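Local coordinates for protein DR2417 (Deinococcus radiodurans, PDB 4XWW) that probably degrades and matures RNA as a 5'-3' exonuclease, and possibly as an endonuclease, of the metallo-beta-lactamase superfamily with a two-zinc centre, at residues Arg227-Ile232 and Tyr374-Ser379; Val240-Phe245 and Thr339-Ser344; Arg271-Tyr276 and Leu307-Gly312. One frame throughout, in Å; residues are numbered along the deposited sequence.

Contact 1: Arg227-Ile232 and Tyr374-Ser379. With nucleotides of chain C.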
loop_
_atom_site.group_PDB
_atom_site.type_symbol
_atom_site.label_atom_id
_atom_site.label_comp_id
_atom_site.label_asym_id
_atom_site.label_seq_id
_atom_site.Cartn_x
_atom_site.Cartn_y
_atom_site.Cartn_z
ATOM N N ARG A 227 25.503 -12.699 10.374
ATOM C CA ARG A 227 25.516 -13.599 11.531
ATOM C C ARG A 227 24.125 -14.185 11.782
ATOM O O ARG A 227 23.961 -15.392 12.037
ATOM C CB ARG A 227 26.007 -12.870 12.786
ATOM C CG ARG A 227 27.514 -12.655 12.831
ATOM C CD ARG A 227 27.955 -12.238 14.230
ATOM N NE ARG A 227 27.409 -10.937 14.605
ATOM C CZ ARG A 227 27.982 -9.781 14.291
ATOM N NH1 ARG A 227 29.119 -9.774 13.603
ATOM N NH2 ARG A 227 27.420 -8.639 14.659
ATOM N N ASN A 228 23.119 -13.325 11.707
ATOM C CA ASN A 228 21.745 -13.766 11.923
ATOM C C ASN A 228 21.284 -14.776 10.866
ATOM O O ASN A 228 20.620 -15.782 11.193
ATOM C CB ASN A 228 20.805 -12.558 11.948
ATOM C CG ASN A 228 21.023 -11.680 13.165
ATOM O OD1 ASN A 228 21.769 -12.043 14.071
ATOM N ND2 ASN A 228 20.340 -10.531 13.209
ATOM N N LEU A 229 21.625 -14.497 9.607
ATOM C CA LEU A 229 21.281 -15.400 8.511
ATOM C C LEU A 229 21.976 -16.739 8.692
ATOM O O LEU A 229 21.362 -17.774 8.475
ATOM C CB LEU A 229 21.621 -14.786 7.147
ATOM C CG LEU A 229 20.627 -13.705 6.694
ATOM C CD1 LEU A 229 21.185 -12.957 5.468
ATOM C CD2 LEU A 229 19.218 -14.314 6.405
ATOM N N GLU A 230 23.247 -16.731 9.097
ATOM C CA GLU A 230 23.943 -18.001 9.255
ATOM C C GLU A 230 23.312 -18.839 10.366
ATOM O O GLU A 230 23.175 -20.058 10.227
ATOM C CB GLU A 230 25.442 -17.784 9.529
ATOM C CG GLU A 230 26.222 -19.110 9.577
ATOM C CD GLU A 230 27.718 -18.934 9.375
ATOM O OE1 GLU A 230 28.227 -17.829 9.639
ATOM O OE2 GLU A 230 28.369 -19.900 8.928
ATOM N N GLU A 231 22.883 -18.187 11.449
ATOM C CA GLU A 231 22.266 -18.904 12.556
ATOM C C GLU A 231 20.957 -19.562 12.108
ATOM O O GLU A 231 20.713 -20.728 12.404
ATOM C CB GLU A 231 22.024 -17.961 13.745
ATOM C CG GLU A 231 21.463 -18.644 15.004
ATOM C CD GLU A 231 21.327 -17.687 16.186
ATOM O OE1 GLU A 231 20.763 -16.587 16.001
ATOM O OE2 GLU A 231 21.797 -18.026 17.296
ATOM N N ILE A 232 20.127 -18.819 11.380
ATOM C CA ILE A 232 18.890 -19.359 10.845
ATOM C C ILE A 232 19.143 -20.514 9.867
ATOM O O ILE A 232 18.568 -21.594 10.001
ATOM C CB ILE A 232 18.079 -18.240 10.167
ATOM C CG1 ILE A 232 17.606 -17.244 11.230
ATOM C CG2 ILE A 232 16.895 -18.827 9.378
ATOM C CD1 ILE A 232 17.182 -15.906 10.676
ATOM N N TYR A 374 12.438 -11.923 12.478
ATOM C CA TYR A 374 13.841 -12.275 12.328
ATOM C C TYR A 374 14.595 -11.077 11.754
ATOM O O TYR A 374 14.139 -10.460 10.787
ATOM C CB TYR A 374 13.996 -13.477 11.412
ATOM C CG TYR A 374 13.308 -14.726 11.908
ATOM C CD1 TYR A 374 11.969 -14.965 11.610
ATOM C CD2 TYR A 374 13.995 -15.663 12.659
ATOM C CE1 TYR A 374 11.335 -16.115 12.034
ATOM C CE2 TYR A 374 13.361 -16.819 13.104
ATOM C CZ TYR A 374 12.029 -17.028 12.789
ATOM O OH TYR A 374 11.400 -18.167 13.221
ATOM N N ARG A 375 15.736 -10.732 12.347
ATOM C CA ARG A 375 16.457 -9.552 11.866
ATOM C C ARG A 375 17.343 -9.961 10.713
ATOM O O ARG A 375 18.532 -10.232 10.895
ATOM C CB ARG A 375 17.289 -8.895 12.964
ATOM C CG ARG A 375 17.793 -7.513 12.509
ATOM C CD ARG A 375 18.770 -6.846 13.470
ATOM N NE ARG A 375 18.211 -6.686 14.808
ATOM C CZ ARG A 375 17.463 -5.657 15.191
ATOM N NH1 ARG A 375 16.996 -5.604 16.432
ATOM N NH2 ARG A 375 17.177 -4.683 14.337
ATOM N N VAL A 376 16.746 -10.031 9.532
ATOM C CA VAL A 376 17.437 -10.548 8.370
ATOM C C VAL A 376 17.578 -9.481 7.273
ATOM O O VAL A 376 17.863 -9.791 6.125
ATOM C CB VAL A 376 16.740 -11.803 7.807
ATOM C CG1 VAL A 376 16.884 -12.956 8.796
ATOM C CG2 VAL A 376 15.264 -11.537 7.515
ATOM N N HIS A 377 17.385 -8.223 7.647
ATOM C CA HIS A 377 17.634 -7.117 6.723
ATOM C C HIS A 377 18.144 -5.887 7.444
ATOM O O HIS A 377 17.660 -5.560 8.533
ATOM C CB HIS A 377 16.353 -6.759 5.969
ATOM C CG HIS A 377 16.520 -5.628 5.005
ATOM N ND1 HIS A 377 17.257 -5.735 3.843
ATOM C CD2 HIS A 377 16.033 -4.369 5.022
ATOM C CE1 HIS A 377 17.229 -4.585 3.196
ATOM N NE2 HIS A 377 16.482 -3.739 3.887
ATOM N N ALA A 378 19.107 -5.204 6.822
ATOM C CA ALA A 378 19.554 -3.885 7.249
ATOM C C ALA A 378 19.382 -2.910 6.109
ATOM O O ALA A 378 19.798 -3.181 4.989
ATOM C CB ALA A 378 21.022 -3.922 7.697
ATOM N N SER A 379 18.795 -1.759 6.403
ATOM C CA SER A 379 18.652 -0.675 5.432
ATOM C C SER A 379 20.002 -0.226 4.859
ATOM O O SER A 379 21.029 -0.290 5.537
ATOM C CB SER A 379 17.949 0.523 6.099
ATOM O OG SER A 379 17.889 1.651 5.233
ATOM P P U C 2 16.234 0.079 2.605
ATOM O OP1 U C 2 17.439 -0.357 1.866
ATOM O OP2 U C 2 16.365 1.039 3.724
ATOM O "O5'" U C 2 15.179 0.714 1.595
ATOM C "C5'" U C 2 14.844 0.070 0.355
ATOM C "C4'" U C 2 14.614 1.100 -0.726
ATOM O "O4'" U C 2 13.343 1.777 -0.505
ATOM C "C3'" U C 2 15.665 2.203 -0.829
ATOM O "O3'" U C 2 15.915 2.468 -2.201
ATOM C "C2'" U C 2 14.960 3.411 -0.221
ATOM O "O2'" U C 2 15.455 4.641 -0.706
ATOM C "C1'" U C 2 13.526 3.164 -0.677
ATOM N N1 U C 2 12.509 3.875 0.109
ATOM C C2 U C 2 11.462 4.458 -0.578
ATOM O O2 U C 2 11.350 4.399 -1.789
ATOM N N3 U C 2 10.551 5.113 0.212
ATOM C C4 U C 2 10.576 5.245 1.583
ATOM O O4 U C 2 9.675 5.867 2.149
ATOM C C5 U C 2 11.693 4.618 2.220
ATOM C C6 U C 2 12.600 3.969 1.478
ATOM O "O3'" U C 1 15.484 -1.228 3.160
#
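Leu229 and Val376 bring their CA atoms to 6.2 Å, the point where helix 222-234 and the irregular segment 374-379 run nearest each other. The helix packs on one face of the parallel sheet of the beta-CASP domain, and the segment leaves that sheet after strand 367-369 and runs on to the RNA. It turns sharply at Arg375, the centre of an inverse gamma turn closed by a weak bond from Val376 N to Tyr374 O. This turn leaves the carbonyl of Arg375 facing the helix, where the amide of Asn228 takes it up. Asn228 ND2 donates to Arg375 O over 3.0 Å with an N-H...O angle of 166°. The acceptor lies close to the amide plane and the donor sits on a lone pair in the carbonyl plane, so both flat groups are well turned for the bond. With CG beside the backbone N (chi1 -68°), Asn228 carries its amide across to the turn, and ND2 also lies alongside CB of Arg375. A weak second bond joins ND2 to Glu224.

The rest is apolar. CG1 of Val376 is the common point of contact: CD2 of Leu229 meets it at 3.6 Å and CD1 of Ile232 at 3.5 Å, each side chain crossing the valine at about a right angle. Ile232 CD1 also reaches CD2 of Tyr374, approaching that ring obliquely, while Val369 of the edge strand touches both residues.

Beyond this anchor the segment enters the predicted substrate site. The side chain of His377 leaves the backbone away from the helix, and its ND1 is hydrogen-bonded to Arg251. On the other side of the ring, NE2 is hydrogen-bonded at 2.8 Å to O3' of U1 of chain C, which sits in the plane of the imidazole.

Contact 2: Val240-Phe245 and Thr339-Ser344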
loop_
_atom_site.group_PDB
_atom_site.type_symbol
_atom_site.label_atom_id
_atom_site.label_comp_id
_atom_site.label_asym_id
_atom_site.label_seq_id
_atom_site.Cartn_x
_atom_site.Cartn_y
_atom_site.Cartn_z
ATOM N N VAL A 240 16.650 -24.176 1.340
ATOM C CA VAL A 240 16.496 -22.765 1.691
ATOM C C VAL A 240 16.385 -21.952 0.410
ATOM O O VAL A 240 17.207 -22.099 -0.511
ATOM C CB VAL A 240 17.675 -22.231 2.549
ATOM C CG1 VAL A 240 17.543 -20.724 2.829
ATOM C CG2 VAL A 240 17.826 -23.024 3.834
ATOM N N PHE A 241 15.366 -21.102 0.367
ATOM C CA PHE A 241 15.210 -20.080 -0.654
ATOM C C PHE A 241 15.323 -18.739 0.022
ATOM O O PHE A 241 14.718 -18.504 1.071
ATOM C CB PHE A 241 13.861 -20.191 -1.374
ATOM C CG PHE A 241 13.614 -21.521 -2.040
ATOM C CD1 PHE A 241 13.309 -22.647 -1.287
ATOM C CD2 PHE A 241 13.653 -21.641 -3.420
ATOM C CE1 PHE A 241 13.076 -23.880 -1.905
ATOM C CE2 PHE A 241 13.409 -22.855 -4.042
ATOM C CZ PHE A 241 13.130 -23.979 -3.286
ATOM N N LEU A 242 16.105 -17.842 -0.563
ATOM C CA LEU A 242 16.256 -16.521 0.009
ATOM C C LEU A 242 16.107 -15.476 -1.096
ATOM O O LEU A 242 16.607 -15.678 -2.190
ATOM C CB LEU A 242 17.625 -16.388 0.702
ATOM C CG LEU A 242 17.938 -15.050 1.365
ATOM C CD1 LEU A 242 18.855 -15.283 2.572
ATOM C CD2 LEU A 242 18.608 -14.069 0.372
ATOM N N THR A 243 15.410 -14.382 -0.802
ATOM C CA THR A 243 15.306 -13.260 -1.738
ATOM C C THR A 243 15.784 -11.997 -1.080
ATOM O O THR A 243 15.652 -11.811 0.129
ATOM C CB THR A 243 13.853 -13.063 -2.254
ATOM O OG1 THR A 243 13.829 -12.054 -3.272
ATOM C CG2 THR A 243 12.912 -12.636 -1.116
ATOM N N THR A 244 16.413 -11.137 -1.885
ATOM C CA THR A 244 16.864 -9.840 -1.446
ATOM C C THR A 244 16.967 -9.025 -2.742
ATOM O O THR A 244 16.659 -9.553 -3.811
ATOM C CB THR A 244 18.207 -9.949 -0.696
ATOM O OG1 THR A 244 18.533 -8.711 -0.070
ATOM C CG2 THR A 244 19.311 -10.377 -1.650
ATOM N N PHE A 245 17.361 -7.755 -2.679
ATOM C CA PHE A 245 17.598 -7.004 -3.917
ATOM C C PHE A 245 18.751 -7.651 -4.677
ATOM O O PHE A 245 19.749 -7.992 -4.062
ATOM C CB PHE A 245 17.930 -5.529 -3.620
ATOM C CG PHE A 245 17.024 -4.890 -2.604
ATOM C CD1 PHE A 245 15.676 -4.737 -2.859
ATOM C CD2 PHE A 245 17.529 -4.437 -1.392
ATOM C CE1 PHE A 245 14.841 -4.149 -1.923
ATOM C CE2 PHE A 245 16.700 -3.844 -0.451
ATOM C CZ PHE A 245 15.358 -3.701 -0.716
ATOM N N THR A 339 12.335 -23.711 3.529
ATOM C CA THR A 339 12.401 -22.436 4.230
ATOM C C THR A 339 12.544 -21.309 3.218
ATOM O O THR A 339 13.420 -21.359 2.351
ATOM C CB THR A 339 13.576 -22.408 5.235
ATOM O OG1 THR A 339 13.414 -23.489 6.169
ATOM C CG2 THR A 339 13.605 -21.096 6.004
ATOM N N VAL A 340 11.688 -20.297 3.328
ATOM C CA VAL A 340 11.834 -19.104 2.490
ATOM C C VAL A 340 12.163 -17.903 3.357
ATOM O O VAL A 340 11.460 -17.601 4.328
ATOM C CB VAL A 340 10.585 -18.822 1.658
ATOM C CG1 VAL A 340 10.715 -17.437 0.948
ATOM C CG2 VAL A 340 10.403 -19.932 0.654
ATOM N N ILE A 341 13.267 -17.234 3.027
ATOM C CA ILE A 341 13.705 -16.069 3.784
ATOM C C ILE A 341 13.555 -14.814 2.933
ATOM O O ILE A 341 14.124 -14.726 1.836
ATOM C CB ILE A 341 15.179 -16.192 4.225
ATOM C CG1 ILE A 341 15.415 -17.432 5.099
ATOM C CG2 ILE A 341 15.656 -14.911 4.932
ATOM C CD1 ILE A 341 16.919 -17.788 5.240
ATOM N N LEU A 342 12.812 -13.841 3.449
ATOM C CA LEU A 342 12.719 -12.525 2.818
ATOM C C LEU A 342 13.737 -11.600 3.470
ATOM O O LEU A 342 13.478 -11.034 4.529
ATOM C CB LEU A 342 11.298 -11.946 2.950
ATOM C CG LEU A 342 10.167 -12.892 2.548
ATOM C CD1 LEU A 342 8.776 -12.201 2.605
ATOM C CD2 LEU A 342 10.401 -13.481 1.195
ATOM N N SER A 343 14.917 -11.491 2.857
ATOM C CA SER A 343 15.995 -10.651 3.379
ATOM C C SER A 343 15.809 -9.239 2.834
ATOM O O SER A 343 16.608 -8.761 2.031
ATOM C CB SER A 343 17.362 -11.231 2.994
ATOM O OG SER A 343 18.433 -10.573 3.663
ATOM N N SER A 344 14.748 -8.584 3.294
ATOM C CA SER A 344 14.279 -7.307 2.756
ATOM C C SER A 344 13.069 -6.855 3.565
ATOM O O SER A 344 12.498 -7.633 4.317
ATOM C CB SER A 344 13.889 -7.421 1.282
ATOM O OG SER A 344 12.893 -8.404 1.119
#
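Different first torsions let Val240 and Ile341 meet in this parallel pair of central strands of the beta-CASP sheet. Val240 carries CG1 anti to its N, whereas Ile341 folds CG1 beside its own N (chi1 -59°) and so sends CD1 back to the valine, 3.8 Å from Val240 CG1. The other branch of Ile341, CG2, packs on CD1 of Leu242. Leu229 of helix 222-234 packs on Ile341 and Leu242, Ile233 on Ile341, and Ile255 of helix 249-261 on Leu242.

On the face bearing Phe241, Thr243, Val340 and Leu342, CB of Phe241 rests on Val340 CG2, and Thr243 CG2 comes within 3.5 Å of Leu342 CD2. The hydroxyl of Thr243 bonds instead to Cys310 O of the next strand, while Leu321 of helix 320-326 packs over much of this side.

Between the strands, whose axes lie 15° from parallel, backbone bonds zigzag in the usual parallel pattern. Phe241 N gives to Thr339 O at 2.8 Å, Phe241 O receives Ile341 N at 2.7 Å, and Thr243 N returns to Ile341 O. Thr243 O then takes Ser343 N, with a more bent N-H...O angle of 143°.

Past this bond the first segment reaches Phe245, which packs on an RNA sugar. An inverse gamma turn centred on Ser343 presents its carbonyl to Thr244, whose OG1 donates to Ser343 O at 2.8 Å, lying in the carbonyl plane.

Contact 3: Arg271-Tyr276 and Leu307-Gly312. With nucleotides of chain C.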
loop_
_atom_site.group_PDB
_atom_site.type_symbol
_atom_site.label_atom_id
_atom_site.label_comp_id
_atom_site.label_asym_id
_atom_site.label_seq_id
_atom_site.Cartn_x
_atom_site.Cartn_y
_atom_site.Cartn_z
ATOM N N ARG A 271 16.573 -13.465 -13.764
ATOM C CA ARG A 271 17.412 -12.735 -14.716
ATOM C C ARG A 271 18.258 -11.669 -14.032
ATOM O O ARG A 271 19.472 -11.567 -14.259
ATOM C CB ARG A 271 16.551 -12.076 -15.796
ATOM C CG ARG A 271 17.376 -11.544 -16.955
ATOM C CD ARG A 271 16.663 -10.448 -17.732
ATOM N NE ARG A 271 15.486 -10.926 -18.455
ATOM C CZ ARG A 271 15.126 -10.483 -19.656
ATOM N NH1 ARG A 271 14.040 -10.963 -20.248
ATOM N NH2 ARG A 271 15.858 -9.562 -20.271
ATOM N N SER A 272 17.613 -10.885 -13.181
ATOM C CA SER A 272 18.286 -9.773 -12.524
ATOM C C SER A 272 19.402 -10.235 -11.572
ATOM O O SER A 272 20.438 -9.581 -11.464
ATOM C CB SER A 272 17.265 -8.914 -11.778
ATOM O OG SER A 272 17.635 -7.547 -11.824
ATOM N N MET A 273 19.201 -11.355 -10.883
ATOM C CA MET A 273 20.241 -11.885 -10.007
ATOM C C MET A 273 21.499 -12.217 -10.794
ATOM O O MET A 273 22.611 -11.889 -10.378
ATOM C CB MET A 273 19.761 -13.137 -9.272
ATOM C CG MET A 273 18.992 -12.839 -8.014
ATOM S SD MET A 273 20.020 -12.227 -6.673
ATOM C CE MET A 273 18.736 -11.720 -5.526
ATOM N N ILE A 274 21.311 -12.880 -11.930
ATOM C CA ILE A 274 22.424 -13.255 -12.797
ATOM C C ILE A 274 23.133 -12.009 -13.338
ATOM O O ILE A 274 24.363 -11.965 -13.426
ATOM C CB ILE A 274 21.927 -14.143 -13.947
ATOM C CG1 ILE A 274 21.405 -15.463 -13.373
ATOM C CG2 ILE A 274 23.032 -14.402 -14.959
ATOM C CD1 ILE A 274 20.297 -16.099 -14.182
ATOM N N LYS A 275 22.348 -10.987 -13.657
ATOM C CA LYS A 275 22.889 -9.755 -14.208
ATOM C C LYS A 275 23.791 -9.024 -13.219
ATOM O O LYS A 275 24.912 -8.667 -13.563
ATOM C CB LYS A 275 21.765 -8.816 -14.663
ATOM C CG LYS A 275 22.272 -7.431 -15.066
ATOM C CD LYS A 275 21.140 -6.480 -15.408
ATOM C CE LYS A 275 21.083 -5.324 -14.427
ATOM N NZ LYS A 275 19.734 -5.224 -13.800
ATOM N N TYR A 276 23.308 -8.788 -12.000
ATOM C CA TYR A 276 24.116 -8.071 -11.016
ATOM C C TYR A 276 25.310 -8.901 -10.572
ATOM O O TYR A 276 26.395 -8.350 -10.344
ATOM C CB TYR A 276 23.282 -7.637 -9.805
ATOM C CG TYR A 276 22.507 -6.383 -10.088
ATOM C CD1 TYR A 276 23.099 -5.133 -9.951
ATOM C CD2 TYR A 276 21.200 -6.444 -10.541
ATOM C CE1 TYR A 276 22.395 -3.975 -10.241
ATOM C CE2 TYR A 276 20.486 -5.292 -10.821
ATOM C CZ TYR A 276 21.086 -4.065 -10.676
ATOM O OH TYR A 276 20.365 -2.931 -10.973
ATOM N N LEU A 307 20.818 -24.026 -1.512
ATOM C CA LEU A 307 20.351 -22.672 -1.253
ATOM C C LEU A 307 20.069 -21.932 -2.570
ATOM O O LEU A 307 20.926 -21.858 -3.451
ATOM C CB LEU A 307 21.376 -21.902 -0.408
ATOM C CG LEU A 307 20.828 -20.620 0.231
ATOM C CD1 LEU A 307 21.521 -20.351 1.553
ATOM C CD2 LEU A 307 21.023 -19.438 -0.685
ATOM N N PHE A 308 18.858 -21.403 -2.699
ATOM C CA PHE A 308 18.467 -20.607 -3.853
ATOM C C PHE A 308 18.463 -19.134 -3.463
ATOM O O PHE A 308 17.784 -18.755 -2.511
ATOM C CB PHE A 308 17.062 -20.990 -4.345
ATOM C CG PHE A 308 16.951 -22.362 -4.918
ATOM C CD1 PHE A 308 16.649 -23.449 -4.106
ATOM C CD2 PHE A 308 17.081 -22.572 -6.280
ATOM C CE1 PHE A 308 16.513 -24.720 -4.650
ATOM C CE2 PHE A 308 16.952 -23.828 -6.819
ATOM C CZ PHE A 308 16.669 -24.907 -6.004
ATOM N N VAL A 309 19.197 -18.310 -4.202
ATOM C CA VAL A 309 19.139 -16.858 -4.024
ATOM C C VAL A 309 18.310 -16.342 -5.193
ATOM O O VAL A 309 18.681 -16.545 -6.336
ATOM C CB VAL A 309 20.537 -16.216 -4.010
ATOM C CG1 VAL A 309 20.432 -14.722 -3.800
ATOM C CG2 VAL A 309 21.390 -16.837 -2.930
ATOM N N CYS A 310 17.154 -15.732 -4.888
ATOM C CA CYS A 310 16.074 -15.490 -5.867
ATOM C C CYS A 310 15.651 -14.017 -5.996
ATOM O O CYS A 310 15.641 -13.286 -5.018
ATOM C CB CYS A 310 14.819 -16.276 -5.484
ATOM S SG CYS A 310 14.993 -18.041 -5.103
ATOM N N THR A 311 15.239 -13.615 -7.202
ATOM C CA THR A 311 14.601 -12.331 -7.423
ATOM C C THR A 311 13.194 -12.315 -6.835
ATOM O O THR A 311 12.590 -13.367 -6.654
ATOM C CB THR A 311 14.504 -12.040 -8.908
ATOM O OG1 THR A 311 13.888 -13.151 -9.567
ATOM C CG2 THR A 311 15.905 -11.820 -9.514
ATOM N N GLY A 312 12.674 -11.121 -6.582
ATOM C CA GLY A 312 11.293 -10.983 -6.176
ATOM C C GLY A 312 11.036 -10.432 -4.795
ATOM O O GLY A 312 9.932 -10.586 -4.293
ATOM P P U C 6 13.400 -11.270 -12.481
ATOM O OP1 U C 6 13.225 -12.678 -12.037
ATOM O OP2 U C 6 14.760 -10.705 -12.707
ATOM O "O5'" U C 6 12.605 -11.073 -13.851
ATOM C "C5'" U C 6 11.206 -11.294 -13.941
ATOM C "C4'" U C 6 10.666 -10.809 -15.263
ATOM O "O4'" U C 6 10.852 -9.372 -15.370
ATOM C "C3'" U C 6 11.364 -11.364 -16.493
ATOM O "O3'" U C 6 10.912 -12.655 -16.855
ATOM C "C2'" U C 6 11.097 -10.293 -17.542
ATOM O "O2'" U C 6 9.771 -10.395 -18.038
ATOM C "C1'" U C 6 11.196 -9.025 -16.697
ATOM N N1 U C 6 12.568 -8.459 -16.711
ATOM C C2 U C 6 12.887 -7.586 -17.735
ATOM O O2 U C 6 12.092 -7.269 -18.602
ATOM N N3 U C 6 14.171 -7.092 -17.705
ATOM C C4 U C 6 15.155 -7.378 -16.780
ATOM O O4 U C 6 16.266 -6.853 -16.889
ATOM C C5 U C 6 14.752 -8.290 -15.753
ATOM C C6 U C 6 13.508 -8.783 -15.759
ATOM P P U C 5 15.545 -6.450 -8.404
ATOM O OP1 U C 5 14.664 -6.176 -7.247
ATOM O OP2 U C 5 16.677 -7.387 -8.254
ATOM O "O5'" U C 5 14.641 -6.968 -9.605
ATOM C "C5'" U C 5 13.936 -8.211 -9.479
ATOM C "C4'" U C 5 12.661 -8.189 -10.285
ATOM O "O4'" U C 5 12.318 -6.827 -10.659
ATOM C "C3'" U C 5 12.712 -8.915 -11.617
ATOM O "O3'" U C 5 12.619 -10.324 -11.468
ATOM C "C2'" U C 5 11.523 -8.298 -12.337
ATOM O "O2'" U C 5 10.286 -8.804 -11.888
ATOM C "C1'" U C 5 11.666 -6.834 -11.921
ATOM N N1 U C 5 12.474 -6.063 -12.876
ATOM C C2 U C 5 11.836 -5.582 -14.003
ATOM O O2 U C 5 10.649 -5.754 -14.214
ATOM N N3 U C 5 12.641 -4.884 -14.866
ATOM C C4 U C 5 13.988 -4.629 -14.732
ATOM O O4 U C 5 14.573 -3.982 -15.602
ATOM C C5 U C 5 14.579 -5.169 -13.545
ATOM C C6 U C 5 13.821 -5.857 -12.683
ATOM P P U C 7 11.907 -13.667 -17.576
ATOM O OP1 U C 7 12.980 -14.020 -16.616
ATOM O OP2 U C 7 12.266 -13.092 -18.894
ATOM O "O5'" U C 7 10.997 -14.950 -17.824
ATOM C "C5'" U C 7 10.531 -15.748 -16.723
ATOM C "C4'" U C 7 9.083 -16.126 -16.929
ATOM O "O4'" U C 7 8.871 -16.475 -18.326
ATOM C "C3'" U C 7 8.608 -17.333 -16.129
ATOM O "O3'" U C 7 7.221 -17.217 -15.834
ATOM C "C2'" U C 7 8.856 -18.482 -17.098
ATOM O "O2'" U C 7 8.050 -19.611 -16.838
ATOM C "C1'" U C 7 8.474 -17.834 -18.427
ATOM N N1 U C 7 9.121 -18.441 -19.605
ATOM C C2 U C 7 9.129 -19.821 -19.687
ATOM O O2 U C 7 8.639 -20.539 -18.833
ATOM N N3 U C 7 9.736 -20.327 -20.809
ATOM C C4 U C 7 10.319 -19.618 -21.837
ATOM O O4 U C 7 10.827 -20.226 -22.781
ATOM C C5 U C 7 10.265 -18.198 -21.683
ATOM C C6 U C 7 9.677 -17.670 -20.603
#
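Apolar packing joins helix 271-282 to the end of strand 306-310, and Met273 carries most of it. Its CG lies against CG2 of Thr311 at 3.6 Å, and the bend at chi2 (-72°) then brings SD to CG1 of Val309, 3.8 Å away. The side chains of Met273 and Thr311 run antiparallel alongside one another, while Met273 and Val309 cross at about a right angle. The terminal CE lies near Cys310 O, and CB of Ser272 adds a touch on the same threonine methyl. No hydrogen bond links the two segments directly.

The polar contacts go to the RNA, and one phosphate bridges both segments. Thr311 OG1 donates to OP1 of U6 of chain C at 2.6 Å and is also bonded to Val320 N. From the helix, Ser272 N donates to OP2 of the same phosphate at 2.9 Å. The first turn of a helix thus faces the anion with a backbone N-H, where the helix dipole should add some attraction.

Arg271 supplies the charge. Its guanidinium lies over U6, with N3 of the base above one face, displaced from its centre, and NH1 donates to OP2 of U7 of chain C almost straight (177°), at 3.1 Å and in the plane of the group.

Neutral donors therefore grip the U6 phosphate while arginine holds the next one, and these contacts to the RNA backbone would suit a nuclease that must let different sequences pass.

Read from the N terminus, helix 222-234 opens the longest loop, which contact 1 closes when the chain returns at 374-379 after strand 367-369. Strand 240-243 follows the helix at once and begins the loop of contact 2, closed at 339-344; this lies wholly within the first. Innermost, contact 3 closes the short excursion from 271-276 to 307-312, so the three nest and none cross. Strand 306-310 pairs with strand 240-243 on the side away from 339-342, joining contacts 2 and 3 in one sheet. Contact 1 meets contact 2 where Val376 O takes Ser343 OG. Together they tie helices 222-234 and 271-282 to the sheet and its RNA-facing ends.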